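Local coordinates for protein ribosomal RNA small subunit methyltransferase E (Neisseria gonorrhoeae, PDB 5VM8) that probably transfers a methyl group from S-adenosylmethionine to N3 of a uridine in 16S ribosomal RNA, as an RsmE-type enzyme of the SPOUT class, at residues 83-88 and 240-245; 171-176 and 193-198; 131-136 and 153-158; 89-94 and 120-125. One frame throughout, in Å; residues are numbered along the deposited sequence.

Contact 1 of 4, residues 83-88 and 240-245; sequences LNITLI and AMQTLW
Trp245 touches Leu83 through its CB and not through the indole: CB lies 3.8 Å from Leu83 CD2, while the ring leads away from residues 83-88. One face of the indole carries Leu244 CB, near the ring's periphery, and the ring makes an edge-to-face pair with His190. The amide of Gln242 is the second flat group. Its NE2 comes 3.6 Å from Ile85 CD1 and its OE1 4.0 Å from Leu83 CB, so both ends of the amide lie against aliphatic carbon. The bend at chi2 (-65°) brings the amide back toward the strand. The polar ends are bound elsewhere, OE1 to Ser81 OG and NE2 to Leu107 O. Between these groups, Leu83 sends CD2 to 3.4 Å from Met241 O, an oxygen that already accepts Trp245 N at 2.8 Å in the last turn of helix 232-244. Met241 CB is 4.3 Å from Ile85 CD1. A water near Leu83 O also approaches Gln242 NE2, but that second distance is too short to support a firm bridge. With no direct polar bond between the segments, the helix end is held to residues 83-85, leading into strand 85-90, by apolar contact, and the buried amide is satisfied from outside.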
loop_
_atom_site.group_PDB
_atom_site.type_symbol
_atom_site.label_atom_id
_atom_site.label_comp_id
_atom_site.label_asym_id
_atom_site.label_seq_id
_atom_site.Cartn_x
_atom_site.Cartn_y
_atom_site.Cartn_z
ATOM N N LEU A 83 -13.159 -3.749 -2.174
ATOM C CA LEU A 83 -13.085 -3.534 -0.739
ATOM C C LEU A 83 -12.056 -2.445 -0.439
ATOM O O LEU A 83 -10.933 -2.473 -0.956
ATOM C CB LEU A 83 -12.709 -4.838 -0.041
ATOM C CG LEU A 83 -12.746 -4.891 1.480
ATOM C CD1 LEU A 83 -14.164 -4.561 1.967
ATOM C CD2 LEU A 83 -12.294 -6.274 1.974
ATOM N N ASN A 84 -12.438 -1.502 0.404
ATOM C CA ASN A 84 -11.599 -0.374 0.786
ATOM C C ASN A 84 -10.954 -0.656 2.145
ATOM O O ASN A 84 -11.639 -0.690 3.163
ATOM C CB ASN A 84 -12.456 0.888 0.819
ATOM C CG ASN A 84 -11.645 2.140 0.796
ATOM O OD1 ASN A 84 -10.723 2.304 1.580
ATOM N ND2 ASN A 84 -11.990 3.045 -0.094
ATOM N N ILE A 85 -9.643 -0.887 2.162
ATOM C CA ILE A 85 -8.896 -1.193 3.385
ATOM C C ILE A 85 -7.793 -0.157 3.575
ATOM O O ILE A 85 -6.869 -0.079 2.762
ATOM C CB ILE A 85 -8.266 -2.593 3.347
ATOM C CG1 ILE A 85 -9.310 -3.660 3.033
ATOM C CG2 ILE A 85 -7.558 -2.883 4.679
ATOM C CD1 ILE A 85 -8.685 -4.970 2.557
ATOM N N THR A 86 -7.845 0.583 4.683
ATOM C CA THR A 86 -6.721 1.408 5.121
ATOM C C THR A 86 -5.970 0.628 6.191
ATOM O O THR A 86 -6.543 0.292 7.232
ATOM C CB THR A 86 -7.181 2.759 5.678
ATOM O OG1 THR A 86 -7.863 3.504 4.660
ATOM C CG2 THR A 86 -5.999 3.575 6.257
ATOM N N LEU A 87 -4.686 0.387 5.956
ATOM C CA LEU A 87 -3.802 -0.224 6.944
ATOM C C LEU A 87 -3.159 0.901 7.744
ATOM O O LEU A 87 -2.380 1.687 7.202
ATOM C CB LEU A 87 -2.743 -1.083 6.258
ATOM C CG LEU A 87 -1.527 -1.537 7.081
ATOM C CD1 LEU A 87 -1.932 -2.305 8.339
ATOM C CD2 LEU A 87 -0.573 -2.371 6.198
ATOM N N ILE A 88 -3.529 1.020 9.016
ATOM C CA ILE A 88 -2.832 1.898 9.946
ATOM C C ILE A 88 -1.772 1.059 10.644
ATOM O O ILE A 88 -2.096 0.270 11.540
ATOM C CB ILE A 88 -3.779 2.524 10.980
ATOM C CG1 ILE A 88 -4.895 3.338 10.323
ATOM C CG2 ILE A 88 -2.989 3.454 11.928
ATOM C CD1 ILE A 88 -5.719 4.097 11.341
ATOM N N ALA A 240 -7.471 -12.533 4.551
ATOM C CA ALA A 240 -8.736 -12.992 5.116
ATOM C C ALA A 240 -9.863 -12.011 4.803
ATOM O O ALA A 240 -10.997 -12.419 4.526
ATOM C CB ALA A 240 -8.593 -13.180 6.632
ATOM N N MET A 241 -9.565 -10.708 4.843
ATOM C CA MET A 241 -10.581 -9.707 4.515
ATOM C C MET A 241 -10.977 -9.786 3.046
ATOM O O MET A 241 -12.157 -9.638 2.709
ATOM C CB MET A 241 -10.066 -8.302 4.845
ATOM C CG MET A 241 -9.943 -7.985 6.314
ATOM S SD MET A 241 -9.173 -6.356 6.621
ATOM C CE MET A 241 -8.645 -6.636 8.301
ATOM N N GLN A 242 -9.998 -9.976 2.147
ATOM C CA GLN A 242 -10.328 -10.132 0.731
ATOM C C GLN A 242 -11.142 -11.403 0.472
ATOM O O GLN A 242 -11.906 -11.462 -0.503
ATOM C CB GLN A 242 -9.054 -10.140 -0.144
ATOM C CG GLN A 242 -8.158 -8.872 -0.072
ATOM C CD GLN A 242 -8.820 -7.588 -0.610
ATOM O OE1 GLN A 242 -9.990 -7.565 -1.010
ATOM N NE2 GLN A 242 -8.054 -6.512 -0.609
ATOM N N THR A 243 -10.979 -12.430 1.312
ATOM C CA THR A 243 -11.727 -13.677 1.156
ATOM C C THR A 243 -13.180 -13.523 1.627
ATOM O O THR A 243 -14.108 -14.050 0.986
ATOM C CB THR A 243 -10.999 -14.801 1.905
ATOM O OG1 THR A 243 -9.677 -14.937 1.386
ATOM C CG2 THR A 243 -11.732 -16.121 1.791
ATOM N N LEU A 244 -13.401 -12.772 2.719
ATOM C CA LEU A 244 -14.756 -12.547 3.239
ATOM C C LEU A 244 -15.492 -11.434 2.498
ATOM O O LEU A 244 -16.697 -11.526 2.284
ATOM C CB LEU A 244 -14.696 -12.199 4.729
ATOM C CG LEU A 244 -14.248 -13.323 5.653
ATOM C CD1 LEU A 244 -13.920 -12.804 7.036
ATOM C CD2 LEU A 244 -15.356 -14.359 5.710
ATOM N N TRP A 245 -14.802 -10.357 2.139
ATOM C CA TRP A 245 -15.466 -9.167 1.628
ATOM C C TRP A 245 -14.850 -8.606 0.351
ATOM O O TRP A 245 -15.417 -7.663 -0.215
ATOM C CB TRP A 245 -15.510 -8.076 2.725
ATOM C CG TRP A 245 -15.961 -8.642 4.067
ATOM C CD1 TRP A 245 -17.128 -9.300 4.314
ATOM C CD2 TRP A 245 -15.249 -8.619 5.321
ATOM N NE1 TRP A 245 -17.184 -9.702 5.626
ATOM C CE2 TRP A 245 -16.047 -9.297 6.267
ATOM C CE3 TRP A 245 -14.025 -8.093 5.733
ATOM C CZ2 TRP A 245 -15.664 -9.459 7.597
ATOM C CZ3 TRP A 245 -13.643 -8.264 7.050
ATOM C CH2 TRP A 245 -14.471 -8.938 7.969
HETATM O O HOH W 1 -8.301 -3.989 -0.743
#

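Contact 2 of 4, residues 171-176 and 193-198; sequences ENTKLI and GAIVFM
Thr173 N donates to Ala194 O at 2.9 Å and Thr173 O accepts Val196 N at 2.8 Å, both with N-H...O angles near 170°. One step on, Leu175 repeats the pattern: its N donates to Val196 O at 2.9 Å, and its O receives Met198 N. That last bond is less straight, 140° at the hydrogen, with the donor tilted from the carbonyl plane. Residues 173 and 175 thus bond on both sides of their partners, as parallel pairing requires, and the axes of the two short strands differ by 15°. CA-H...O contacts fill in between, one being Ile195 CA to Thr173 O at 3.4 Å. Beyond the backbone, Leu175 CD1 meets Ile195 CG2 at 4.1 Å on the face that also carries Thr173 and Phe197. Helix 232-244 covers Phe197 there. On the other face, Ile176 CG1 lies 4.2 Å from Met198 CB. At the loop end the Asn172 amide reaches across the gap: OD1 approaches Ala194 CB, and ND2 comes 3.4 Å from Val196 CG2, the two side chains roughly perpendicular. Strand 195-199, flanked by 85-90 and 173-177, lies in the parallel sheet of the SPOUT methyltransferase domain, a fold characterised by a deep trefoil knot.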
loop_
_atom_site.group_PDB
_atom_site.type_symbol
_atom_site.label_atom_id
_atom_site.label_comp_id
_atom_site.label_asym_id
_atom_site.label_seq_id
_atom_site.Cartn_x
_atom_site.Cartn_y
_atom_site.Cartn_z
ATOM N N GLU A 171 -18.831 5.757 10.596
ATOM C CA GLU A 171 -19.465 4.601 9.967
ATOM C C GLU A 171 -18.469 3.533 9.516
ATOM O O GLU A 171 -18.890 2.409 9.229
ATOM C CB GLU A 171 -20.341 5.057 8.786
ATOM N N ASN A 172 -17.171 3.835 9.482
ATOM C CA ASN A 172 -16.184 2.849 9.061
ATOM C C ASN A 172 -16.141 1.664 10.018
ATOM O O ASN A 172 -16.543 1.749 11.178
ATOM C CB ASN A 172 -14.802 3.495 8.945
ATOM C CG ASN A 172 -14.527 4.037 7.548
ATOM O OD1 ASN A 172 -15.444 4.199 6.742
ATOM N ND2 ASN A 172 -13.264 4.347 7.265
ATOM N N THR A 173 -15.689 0.534 9.493
ATOM C CA THR A 173 -15.404 -0.642 10.302
ATOM C C THR A 173 -13.990 -0.503 10.838
ATOM O O THR A 173 -13.034 -0.390 10.062
ATOM C CB THR A 173 -15.581 -1.921 9.466
ATOM O OG1 THR A 173 -16.985 -2.135 9.229
ATOM C CG2 THR A 173 -15.003 -3.149 10.189
ATOM N N LYS A 174 -13.864 -0.459 12.150
ATOM C CA LYS A 174 -12.636 -0.046 12.823
ATOM C C LYS A 174 -12.120 -1.231 13.626
ATOM O O LYS A 174 -12.753 -1.663 14.598
ATOM C CB LYS A 174 -12.890 1.186 13.689
ATOM C CG LYS A 174 -13.563 2.310 12.898
ATOM C CD LYS A 174 -13.675 3.621 13.711
ATOM C CE LYS A 174 -14.943 3.684 14.562
ATOM N NZ LYS A 174 -16.160 3.922 13.745
ATOM N N LEU A 175 -10.983 -1.753 13.194
ATOM C CA LEU A 175 -10.429 -3.011 13.651
ATOM C C LEU A 175 -9.023 -2.774 14.180
ATOM O O LEU A 175 -8.239 -2.046 13.564
ATOM C CB LEU A 175 -10.403 -4.017 12.488
ATOM C CG LEU A 175 -11.786 -4.278 11.885
ATOM C CD1 LEU A 175 -11.708 -5.341 10.805
ATOM C CD2 LEU A 175 -12.840 -4.674 12.948
ATOM N N ILE A 176 -8.708 -3.389 15.319
ATOM C CA ILE A 176 -7.357 -3.410 15.850
ATOM C C ILE A 176 -6.979 -4.858 16.130
ATOM O O ILE A 176 -7.772 -5.608 16.718
ATOM C CB ILE A 176 -7.216 -2.518 17.108
ATOM C CG1 ILE A 176 -5.782 -2.554 17.616
ATOM C CG2 ILE A 176 -8.200 -2.920 18.203
ATOM C CD1 ILE A 176 -5.499 -1.626 18.810
ATOM N N GLY A 193 -19.152 -0.636 4.612
ATOM C CA GLY A 193 -18.353 0.237 3.776
ATOM C C GLY A 193 -16.859 0.032 3.907
ATOM O O GLY A 193 -16.346 -1.061 3.648
ATOM N N ALA A 194 -16.147 1.073 4.323
ATOM C CA ALA A 194 -14.702 0.992 4.357
ATOM C C ALA A 194 -14.233 0.340 5.656
ATOM O O ALA A 194 -14.930 0.345 6.681
ATOM C CB ALA A 194 -14.091 2.379 4.187
ATOM N N ILE A 195 -13.018 -0.201 5.602
ATOM C CA ILE A 195 -12.355 -0.852 6.725
ATOM C C ILE A 195 -11.095 -0.070 7.070
ATOM O O ILE A 195 -10.330 0.326 6.183
ATOM C CB ILE A 195 -11.996 -2.316 6.405
ATOM C CG1 ILE A 195 -13.256 -3.135 6.139
ATOM C CG2 ILE A 195 -11.158 -2.941 7.532
ATOM C CD1 ILE A 195 -12.967 -4.461 5.465
ATOM N N VAL A 196 -10.881 0.133 8.367
ATOM C CA VAL A 196 -9.681 0.752 8.900
ATOM C C VAL A 196 -9.093 -0.266 9.853
ATOM O O VAL A 196 -9.768 -0.732 10.781
ATOM C CB VAL A 196 -9.971 2.091 9.596
ATOM C CG1 VAL A 196 -8.727 2.601 10.284
ATOM C CG2 VAL A 196 -10.434 3.096 8.567
ATOM N N PHE A 197 -7.838 -0.605 9.624
ATOM C CA PHE A 197 -7.220 -1.735 10.272
ATOM C C PHE A 197 -5.919 -1.269 10.903
ATOM O O PHE A 197 -5.066 -0.724 10.201
ATOM C CB PHE A 197 -7.025 -2.780 9.157
ATOM C CG PHE A 197 -6.174 -3.929 9.505
ATOM C CD1 PHE A 197 -6.424 -4.674 10.634
ATOM C CD2 PHE A 197 -5.185 -4.336 8.632
ATOM C CE1 PHE A 197 -5.667 -5.783 10.933
ATOM C CE2 PHE A 197 -4.415 -5.436 8.924
ATOM C CZ PHE A 197 -4.673 -6.172 10.085
ATOM N N MET A 198 -5.747 -1.526 12.205
ATOM C CA MET A 198 -4.639 -0.965 12.977
ATOM C C MET A 198 -3.700 -2.061 13.453
ATOM O O MET A 198 -4.137 -3.047 14.060
ATOM C CB MET A 198 -5.098 -0.196 14.190
ATOM C CG MET A 198 -5.805 1.073 13.905
ATOM S SD MET A 198 -5.409 2.108 15.314
ATOM C CE MET A 198 -3.630 1.908 15.141
#

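Contact 3 of 4, residues 131-136 and 153-158; sequences KRLARW and PPVLPI
Leu133 and Val155 make the tightest apolar contact here, with Leu133 CD1 3.5 Å from Val155 CG1 as the two side chains run antiparallel past one another. The same methyl lies 3.6 Å from Leu156 O, and the other branch, CD2, rests 4.0 Å from Pro157 CA. The two methyls are thus spread along one side of residues 155-157, placed there with CG anti to the backbone N (chi1 -173°). Trp136, almost one turn on, uses two parts of itself. Its CB is 4.3 Å from Val155 CG1, and CZ3 at the far end of the indole is 3.9 Å from Ile158 CD1, the isoleucine side chain lying across the line of the tryptophan's. Val155 CG2 completes the group at 4.0 Å from Trp136 O. The segment 153-158 belongs to the return path of a beta-alpha-beta crossover: strand 111-116, helix 128-147 and strand 159-160 follow one another in the chain, and the two strands are parallel neighbours in the sheet of the SPOUT domain. Within the helix, Arg132 O lies over one face of the indole, away from its middle, and also accepts Trp136 N at 2.7 Å. Outside the pair, Val155 N is bonded to Gln137 OE1, and Pro154 and Leu156 make backbone hydrogen bonds with Ile112, consistent with the extended course of the chain beside strand 111-116. Met97 and Leu101 of helix 94-106 press on Trp136 as well, and Arg135 forms a salt bridge with Asp98 of that helix.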
loop_
_atom_site.group_PDB
_atom_site.type_symbol
_atom_site.label_atom_id
_atom_site.label_comp_id
_atom_site.label_asym_id
_atom_site.label_seq_id
_atom_site.Cartn_x
_atom_site.Cartn_y
_atom_site.Cartn_z
ATOM N N LYS A 131 12.726 10.924 4.595
ATOM C CA LYS A 131 13.455 9.969 3.768
ATOM C C LYS A 131 12.826 8.582 3.841
ATOM O O LYS A 131 12.764 7.882 2.827
ATOM C CB LYS A 131 14.930 9.926 4.171
ATOM C CG LYS A 131 15.676 11.257 3.976
ATOM C CD LYS A 131 17.205 11.049 4.058
ATOM C CE LYS A 131 17.984 12.343 3.952
ATOM N NZ LYS A 131 19.417 12.078 4.243
ATOM N N ARG A 132 12.333 8.179 5.018
ATOM C CA ARG A 132 11.664 6.882 5.140
ATOM C C ARG A 132 10.328 6.877 4.406
ATOM O O ARG A 132 10.006 5.915 3.697
ATOM C CB ARG A 132 11.461 6.512 6.613
ATOM C CG ARG A 132 12.738 6.416 7.416
ATOM C CD ARG A 132 12.572 5.555 8.658
ATOM N NE ARG A 132 13.667 5.778 9.604
ATOM C CZ ARG A 132 14.799 5.074 9.669
ATOM N NH1 ARG A 132 15.031 4.051 8.838
ATOM N NH2 ARG A 132 15.712 5.407 10.581
ATOM N N LEU A 133 9.536 7.942 4.566
ATOM C CA LEU A 133 8.278 8.042 3.839
ATOM C C LEU A 133 8.509 7.898 2.333
ATOM O O LEU A 133 7.822 7.120 1.659
ATOM C CB LEU A 133 7.597 9.382 4.168
ATOM C CG LEU A 133 6.178 9.583 3.629
ATOM C CD1 LEU A 133 5.277 8.500 4.142
ATOM C CD2 LEU A 133 5.596 10.959 4.003
ATOM N N ALA A 134 9.515 8.605 1.802
ATOM C CA ALA A 134 9.798 8.538 0.375
ATOM C C ALA A 134 10.257 7.146 -0.039
ATOM O O ALA A 134 9.893 6.660 -1.118
ATOM C CB ALA A 134 10.857 9.587 0.004
ATOM N N ARG A 135 11.048 6.478 0.804
ATOM C CA ARG A 135 11.433 5.108 0.484
ATOM C C ARG A 135 10.231 4.177 0.591
ATOM O O ARG A 135 10.031 3.312 -0.271
ATOM C CB ARG A 135 12.577 4.650 1.391
ATOM C CG ARG A 135 13.261 3.385 0.902
ATOM C CD ARG A 135 14.455 2.971 1.769
ATOM N NE ARG A 135 14.699 1.545 1.610
ATOM C CZ ARG A 135 14.121 0.600 2.344
ATOM N NH1 ARG A 135 14.380 -0.675 2.076
ATOM N NH2 ARG A 135 13.281 0.922 3.339
ATOM N N TRP A 136 9.391 4.389 1.613
ATOM C CA TRP A 136 8.164 3.621 1.729
ATOM C C TRP A 136 7.281 3.838 0.513
ATOM O O TRP A 136 6.672 2.891 0.002
ATOM C CB TRP A 136 7.416 4.009 2.996
ATOM C CG TRP A 136 8.140 3.591 4.224
ATOM C CD1 TRP A 136 9.137 2.665 4.309
ATOM C CD2 TRP A 136 7.974 4.128 5.545
ATOM N NE1 TRP A 136 9.577 2.570 5.606
ATOM C CE2 TRP A 136 8.880 3.458 6.383
ATOM C CE3 TRP A 136 7.132 5.096 6.099
ATOM C CZ2 TRP A 136 8.967 3.717 7.736
ATOM C CZ3 TRP A 136 7.229 5.360 7.456
ATOM C CH2 TRP A 136 8.132 4.672 8.254
ATOM N N PRO A 153 -1.730 2.942 -4.017
ATOM C CA PRO A 153 -2.205 3.365 -2.695
ATOM C C PRO A 153 -1.256 4.394 -2.113
ATOM O O PRO A 153 -0.032 4.238 -2.210
ATOM C CB PRO A 153 -2.209 2.064 -1.869
ATOM C CG PRO A 153 -1.364 1.075 -2.629
ATOM C CD PRO A 153 -1.377 1.508 -4.077
ATOM N N PRO A 154 -1.772 5.478 -1.539
ATOM C CA PRO A 154 -0.881 6.484 -0.938
ATOM C C PRO A 154 -0.278 5.988 0.366
ATOM O O PRO A 154 -0.889 5.208 1.100
ATOM C CB PRO A 154 -1.814 7.673 -0.680
ATOM C CG PRO A 154 -3.158 7.019 -0.427
ATOM C CD PRO A 154 -3.197 5.810 -1.355
ATOM N N VAL A 155 0.947 6.418 0.637
ATOM C CA VAL A 155 1.523 6.303 1.973
ATOM C C VAL A 155 1.371 7.684 2.602
ATOM O O VAL A 155 2.025 8.644 2.186
ATOM C CB VAL A 155 2.988 5.847 1.949
ATOM C CG1 VAL A 155 3.472 5.583 3.367
ATOM C CG2 VAL A 155 3.185 4.617 1.046
ATOM N N LEU A 156 0.472 7.803 3.531
ATOM C CA LEU A 156 0.106 9.103 4.076
ATOM C C LEU A 156 1.191 9.639 5.018
ATOM O O LEU A 156 1.970 8.867 5.585
ATOM C CB LEU A 156 -1.234 9.010 4.791
ATOM C CG LEU A 156 -2.388 8.511 3.897
ATOM C CD1 LEU A 156 -3.674 8.261 4.702
ATOM C CD2 LEU A 156 -2.676 9.480 2.754
ATOM N N PRO A 157 1.279 10.960 5.177
ATOM C CA PRO A 157 2.283 11.525 6.093
ATOM C C PRO A 157 2.183 10.931 7.495
ATOM O O PRO A 157 1.100 10.603 7.983
ATOM C CB PRO A 157 1.962 13.021 6.094
ATOM C CG PRO A 157 1.222 13.273 4.816
ATOM C CD PRO A 157 0.491 12.000 4.488
ATOM N N ILE A 158 3.347 10.745 8.117
ATOM C CA ILE A 158 3.421 10.182 9.458
ATOM C C ILE A 158 2.684 11.063 10.453
ATOM O O ILE A 158 2.788 12.294 10.420
ATOM C CB ILE A 158 4.893 10.002 9.874
ATOM C CG1 ILE A 158 5.618 9.087 8.870
ATOM C CG2 ILE A 158 4.978 9.520 11.319
ATOM C CD1 ILE A 158 7.096 8.944 9.088
#

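Contact 4 of 4, residues 89-94 and 120-125; sequences QSISSG and CIVRLD
Ile91 meets the loop 120-125 from its first side-chain carbon onward. CB lies 3.9 Å from Cys120 SG. CG2, anti to the backbone N, stops 3.8 Å from Val122 CB, with both valine methyls close by; taken whole, the two side chains stand nearly square to each other. The longer branch, CG1 to CD1, takes the place beside the backbone N (chi1 -50°) and heads for Trp136 of helix 128-147. Val122 answers with CG2, which sits 3.4 Å from Ser92 O and 3.9 Å from Ser93 CB, so this one methyl covers the backbone between the two serines. Cys120 has a double role: besides packing on Ile91, its SG accepts Val122 N at 3.5 Å with an angle of 162° at the hydrogen, a bond that spans residues 120-122 just beside the packed valine. A water 2.8 Å from Ile91 O accepts Ile121 N at 2.9 Å and so lies between the two backbones. Away from the interface, each segment is braced internally. Ser90 O receives both Gln89 NE2 and Ser92 OG, while Arg123 grips Asp125 side-on, NE to OD1 at 2.9 Å and NH2 to OD2, each oxygen using its syn lone pair. Direct contact between the segments is apolar, and their polar connection runs through the water. This implies that residues 89-94 and the loop are matched mainly by the fit of Ile91, Cys120 and Val122, while the loop is also tied by Val122 N to Cys120 SG, the Arg123-Asp125 salt bridge and the bond from Arg132 to Arg123 O.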
loop_
_atom_site.group_PDB
_atom_site.type_symbol
_atom_site.label_atom_id
_atom_site.label_comp_id
_atom_site.label_asym_id
_atom_site.label_seq_id
_atom_site.Cartn_x
_atom_site.Cartn_y
_atom_site.Cartn_z
ATOM N N GLN A 89 -0.505 1.323 10.312
ATOM C CA GLN A 89 0.649 0.533 10.724
ATOM C C GLN A 89 1.586 1.376 11.587
ATOM O O GLN A 89 2.105 2.400 11.128
ATOM C CB GLN A 89 1.410 0.029 9.489
ATOM C CG GLN A 89 2.685 -0.739 9.813
ATOM C CD GLN A 89 2.378 -2.042 10.514
ATOM O OE1 GLN A 89 1.695 -2.900 9.943
ATOM N NE2 GLN A 89 2.841 -2.194 11.770
ATOM N N SER A 90 1.843 0.919 12.806
ATOM C CA SER A 90 2.871 1.546 13.624
ATOM C C SER A 90 4.247 1.303 13.033
ATOM O O SER A 90 4.569 0.178 12.638
ATOM C CB SER A 90 2.855 1.011 15.049
ATOM O OG SER A 90 1.536 0.956 15.514
ATOM N N ILE A 91 5.061 2.368 13.002
ATOM C CA ILE A 91 6.376 2.314 12.383
ATOM C C ILE A 91 7.169 1.191 13.015
ATOM O O ILE A 91 7.270 1.113 14.244
ATOM C CB ILE A 91 7.131 3.632 12.562
ATOM C CG1 ILE A 91 6.277 4.833 12.165
ATOM C CG2 ILE A 91 8.389 3.606 11.741
ATOM C CD1 ILE A 91 5.935 4.851 10.738
ATOM N N SER A 92 7.649 0.268 12.179
ATOM C CA SER A 92 8.535 -0.807 12.584
ATOM C C SER A 92 9.840 -0.732 11.794
ATOM O O SER A 92 9.945 -0.006 10.792
ATOM C CB SER A 92 7.852 -2.150 12.364
ATOM O OG SER A 92 6.558 -2.067 12.900
ATOM N N SER A 93 10.860 -1.441 12.278
ATOM C CA SER A 93 12.189 -1.347 11.674
ATOM C C SER A 93 12.360 -2.321 10.512
ATOM O O SER A 93 11.776 -3.406 10.486
ATOM C CB SER A 93 13.326 -1.555 12.684
ATOM O OG SER A 93 13.592 -2.903 12.976
ATOM N N GLY A 94 13.151 -1.881 9.537
ATOM C CA GLY A 94 13.570 -2.596 8.347
ATOM C C GLY A 94 12.642 -3.535 7.611
ATOM O O GLY A 94 11.632 -3.108 7.047
ATOM N N CYS A 120 7.630 2.564 19.317
ATOM C CA CYS A 120 8.434 2.806 18.135
ATOM C C CYS A 120 9.915 2.881 18.492
ATOM O O CYS A 120 10.313 3.641 19.376
ATOM C CB CYS A 120 7.984 4.099 17.467
ATOM S SG CYS A 120 8.878 4.464 15.973
ATOM N N ILE A 121 10.732 2.100 17.781
ATOM C CA ILE A 121 12.180 2.063 17.921
ATOM C C ILE A 121 12.878 2.531 16.643
ATOM O O ILE A 121 14.069 2.293 16.463
ATOM C CB ILE A 121 12.668 0.660 18.330
ATOM C CG1 ILE A 121 12.186 -0.377 17.302
ATOM C CG2 ILE A 121 12.225 0.343 19.747
ATOM C CD1 ILE A 121 12.373 -1.838 17.704
ATOM N N VAL A 122 12.158 3.214 15.761
ATOM C CA VAL A 122 12.730 3.714 14.524
ATOM C C VAL A 122 13.048 5.192 14.708
ATOM O O VAL A 122 12.197 5.987 15.135
ATOM C CB VAL A 122 11.792 3.491 13.319
ATOM C CG1 VAL A 122 12.340 4.218 12.088
ATOM C CG2 VAL A 122 11.619 1.985 13.010
ATOM N N ARG A 123 14.278 5.553 14.393
ATOM C CA ARG A 123 14.711 6.930 14.504
ATOM C C ARG A 123 14.049 7.761 13.411
ATOM O O ARG A 123 14.123 7.416 12.231
ATOM C CB ARG A 123 16.236 6.968 14.404
ATOM C CG ARG A 123 16.812 8.348 14.406
ATOM C CD ARG A 123 18.165 8.381 15.025
ATOM N NE ARG A 123 18.640 9.745 15.069
ATOM C CZ ARG A 123 19.836 10.130 14.653
ATOM N NH1 ARG A 123 20.689 9.241 14.173
ATOM N NH2 ARG A 123 20.183 11.403 14.730
ATOM N N LEU A 124 13.377 8.851 13.793
ATOM C CA LEU A 124 12.681 9.682 12.811
ATOM C C LEU A 124 13.080 11.157 12.815
ATOM O O LEU A 124 12.484 11.927 12.055
ATOM C CB LEU A 124 11.158 9.585 12.999
ATOM C CG LEU A 124 10.472 8.213 12.921
ATOM C CD1 LEU A 124 9.021 8.365 13.210
ATOM C CD2 LEU A 124 10.640 7.551 11.561
ATOM N N ASP A 125 14.068 11.574 13.623
ATOM C CA ASP A 125 14.429 12.987 13.717
ATOM C C ASP A 125 15.213 13.445 12.484
ATOM O O ASP A 125 15.681 12.645 11.659
ATOM C CB ASP A 125 15.258 13.258 14.970
ATOM C CG ASP A 125 16.421 12.295 15.122
ATOM O OD1 ASP A 125 16.193 11.162 15.583
ATOM O OD2 ASP A 125 17.557 12.662 14.772
HETATM O O HOH W 2 9.439 0.376 15.803
#

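How the contacts relate
Contacts 1 and 2 form one unit, their centres 9 Å apart: Asn84 O and Ile195 N are 2.8 Å apart, a probable backbone hydrogen bond between neighbouring strands 85-90 and 195-199. Contact 4 takes up the same strand, 85-90, and the chain that follows, its centre 24 Å from that of contact 1. Contacts 3 and 4, about 12 Å between centres, touch where Arg132 NH2 reaches Arg123 O at 3.0 Å, a probable hydrogen bond, and where Trp136 packs on Ile91. Contact 2 stays about 9 Å from contact 3 at the nearest atoms. All the others are nested in the chain loop closed by contact 1. The enzyme was crystallised with S-adenosylmethionine, which SPOUT relatives hold at the knot.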